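Local coordinates for putative uncharacterized protein (Chaetomium thermophilum, PDB 4XRI) that acts as an importin-beta transport receptor for nuclear import of protein cargo and probably binds a small GTPase, at residues Y45-V50 with A69-F74. The protein carries 2 engineered substitutions. Sequence-based numbering, arbitrary orientation.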
loop_
_atom_site.group_PDB
_atom_site.type_symbol
_atom_site.label_atom_id
_atom_site.label_comp_id
_atom_site.label_asym_id
_atom_site.label_seq_id
_atom_site.Cartn_x
_atom_site.Cartn_y
_atom_site.Cartn_z
ATOM N N TYR A 45 28.069 16.141 25.886
ATOM C CA TYR A 45 27.061 16.482 24.887
ATOM C C TYR A 45 25.673 16.464 25.520
ATOM O O TYR A 45 24.870 17.373 25.307
ATOM C CB TYR A 45 27.138 15.507 23.709
ATOM C CG TYR A 45 26.113 15.723 22.613
ATOM C CD1 TYR A 45 26.129 16.872 21.833
ATOM C CD2 TYR A 45 25.153 14.757 22.335
ATOM C CE1 TYR A 45 25.202 17.064 20.821
ATOM C CE2 TYR A 45 24.224 14.938 21.326
ATOM C CZ TYR A 45 24.255 16.092 20.571
ATOM O OH TYR A 45 23.331 16.277 19.568
ATOM N N LEU A 46 25.408 15.430 26.313
ATOM C CA LEU A 46 24.130 15.292 27.004
ATOM C C LEU A 46 23.912 16.420 28.005
ATOM O O LEU A 46 22.844 17.030 28.040
ATOM C CB LEU A 46 24.045 13.943 27.723
ATOM C CG LEU A 46 24.099 12.689 26.851
ATOM C CD1 LEU A 46 23.735 11.457 27.669
ATOM C CD2 LEU A 46 23.189 12.831 25.643
ATOM N N LEU A 47 24.931 16.687 28.817
ATOM C CA LEU A 47 24.868 17.744 29.820
ATOM C C LEU A 47 24.604 19.106 29.198
ATOM O O LEU A 47 23.722 19.842 29.642
ATOM C CB LEU A 47 26.166 17.794 30.624
ATOM C CG LEU A 47 26.295 16.750 31.730
ATOM C CD1 LEU A 47 27.667 16.820 32.377
ATOM C CD2 LEU A 47 25.205 16.972 32.756
ATOM N N THR A 48 25.382 19.432 28.171
ATOM C CA THR A 48 25.243 20.699 27.465
ATOM C C THR A 48 23.821 20.903 26.957
ATOM O O THR A 48 23.226 21.969 27.133
ATOM C CB THR A 48 26.215 20.788 26.272
ATOM O OG1 THR A 48 27.560 20.616 26.735
ATOM C CG2 THR A 48 26.087 22.137 25.580
ATOM N N LEU A 49 23.278 19.861 26.339
ATOM C CA LEU A 49 21.952 19.925 25.737
ATOM C C LEU A 49 20.836 20.050 26.770
ATOM O O LEU A 49 19.908 20.841 26.593
ATOM C CB LEU A 49 21.708 18.693 24.865
ATOM C CG LEU A 49 22.434 18.680 23.523
ATOM C CD1 LEU A 49 22.082 17.415 22.760
ATOM C CD2 LEU A 49 22.073 19.915 22.716
ATOM N N VAL A 50 20.923 19.276 27.846
ATOM C CA VAL A 50 19.884 19.306 28.867
ATOM C C VAL A 50 19.935 20.621 29.645
ATOM O O VAL A 50 18.913 21.101 30.138
ATOM C CB VAL A 50 19.992 18.106 29.843
ATOM C CG1 VAL A 50 21.182 18.253 30.782
ATOM C CG2 VAL A 50 18.700 17.948 30.632
ATOM N N ALA A 69 17.367 17.395 20.227
ATOM C CA ALA A 69 18.706 16.872 19.983
ATOM C C ALA A 69 19.112 15.895 21.078
ATOM O O ALA A 69 19.707 14.853 20.807
ATOM C CB ALA A 69 19.712 18.011 19.886
ATOM N N LEU A 70 18.780 16.246 22.316
ATOM C CA LEU A 70 19.051 15.396 23.470
ATOM C C LEU A 70 18.301 14.075 23.364
ATOM O O LEU A 70 18.871 13.006 23.579
ATOM C CB LEU A 70 18.666 16.119 24.762
ATOM C CG LEU A 70 18.819 15.341 26.070
ATOM C CD1 LEU A 70 20.269 14.961 26.306
ATOM C CD2 LEU A 70 18.276 16.162 27.233
ATOM N N LYS A 71 17.017 14.164 23.031
ATOM C CA LYS A 71 16.185 12.987 22.816
ATOM C C LYS A 71 16.785 12.080 21.748
ATOM O O LYS A 71 16.849 10.861 21.914
ATOM C CB LYS A 71 14.763 13.404 22.419
ATOM C CG LYS A 71 13.799 12.247 22.178
ATOM C CD LYS A 71 13.615 11.955 20.691
ATOM C CE LYS A 71 13.034 13.147 19.947
ATOM N NZ LYS A 71 12.803 12.832 18.508
ATOM N N ASN A 72 17.230 12.689 20.654
ATOM C CA ASN A 72 17.787 11.946 19.531
ATOM C C ASN A 72 19.171 11.377 19.812
ATOM O O ASN A 72 19.700 10.593 19.023
ATOM C CB ASN A 72 17.852 12.836 18.291
ATOM C CG ASN A 72 16.488 13.112 17.696
ATOM O OD1 ASN A 72 15.544 12.351 17.904
ATOM N ND2 ASN A 72 16.379 14.200 16.945
ATOM N N ALA A 73 19.758 11.774 20.935
ATOM C CA ALA A 73 21.095 11.316 21.284
ATOM C C ALA A 73 21.079 9.868 21.759
ATOM O O ALA A 73 22.105 9.189 21.735
ATOM C CB ALA A 73 21.706 12.212 22.346
ATOM N N PHE A 74 19.911 9.395 22.183
ATOM C CA PHE A 74 19.775 8.014 22.633
ATOM C C PHE A 74 18.399 7.438 22.306
ATOM O O PHE A 74 17.865 6.624 23.058
ATOM C CB PHE A 74 20.048 7.911 24.136
ATOM C CG PHE A 74 19.369 8.976 24.954
ATOM C CD1 PHE A 74 18.077 8.796 25.415
ATOM C CD2 PHE A 74 20.029 10.152 25.268
ATOM C CE1 PHE A 74 17.453 9.771 26.170
ATOM C CE2 PHE A 74 19.411 11.130 26.023
ATOM C CZ PHE A 74 18.121 10.939 26.476
#
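Leu70 meets Leu46, Leu49 and Val50 with different parts of its side chain. Its CD1 lies 3.7 Å from Leu46 CD2, where the two side chains cross at about a right angle. Its CD2 sits 3.7 Å from Val50 CB. With CG anti to the backbone N (chi1 177°), the fork of Leu70 reaches both residues, one methyl each. Leu46 puts its CD2 between several partners: that methyl also lies 3.7 Å from Ala73 CB and reaches the edge of the Phe74 ring, near its plane. Leu49 CB is 4.0 Å from Leu70 CB, and its CD1 also lies against the backbone, 3.5 Å from Leu70 N. The same methyl stands 3.4 Å above one face of the Tyr45 ring, offset toward the rim. Ala73 CB meets that ring at its edge, 3.8 Å from Tyr45 CE2. Were Leu70 replaced by an alanine, the loss of both methyls would probably strip Val50 CB of its CD2 partner, take one neighbour from Leu46 CD2 and open a gap between helices 42-54 and 60-72. These consecutive helices of a HEAT-repeat protein meet here through buried apolar groups, so cohesion probably comes from excluded water and close fit rather than polar bonds.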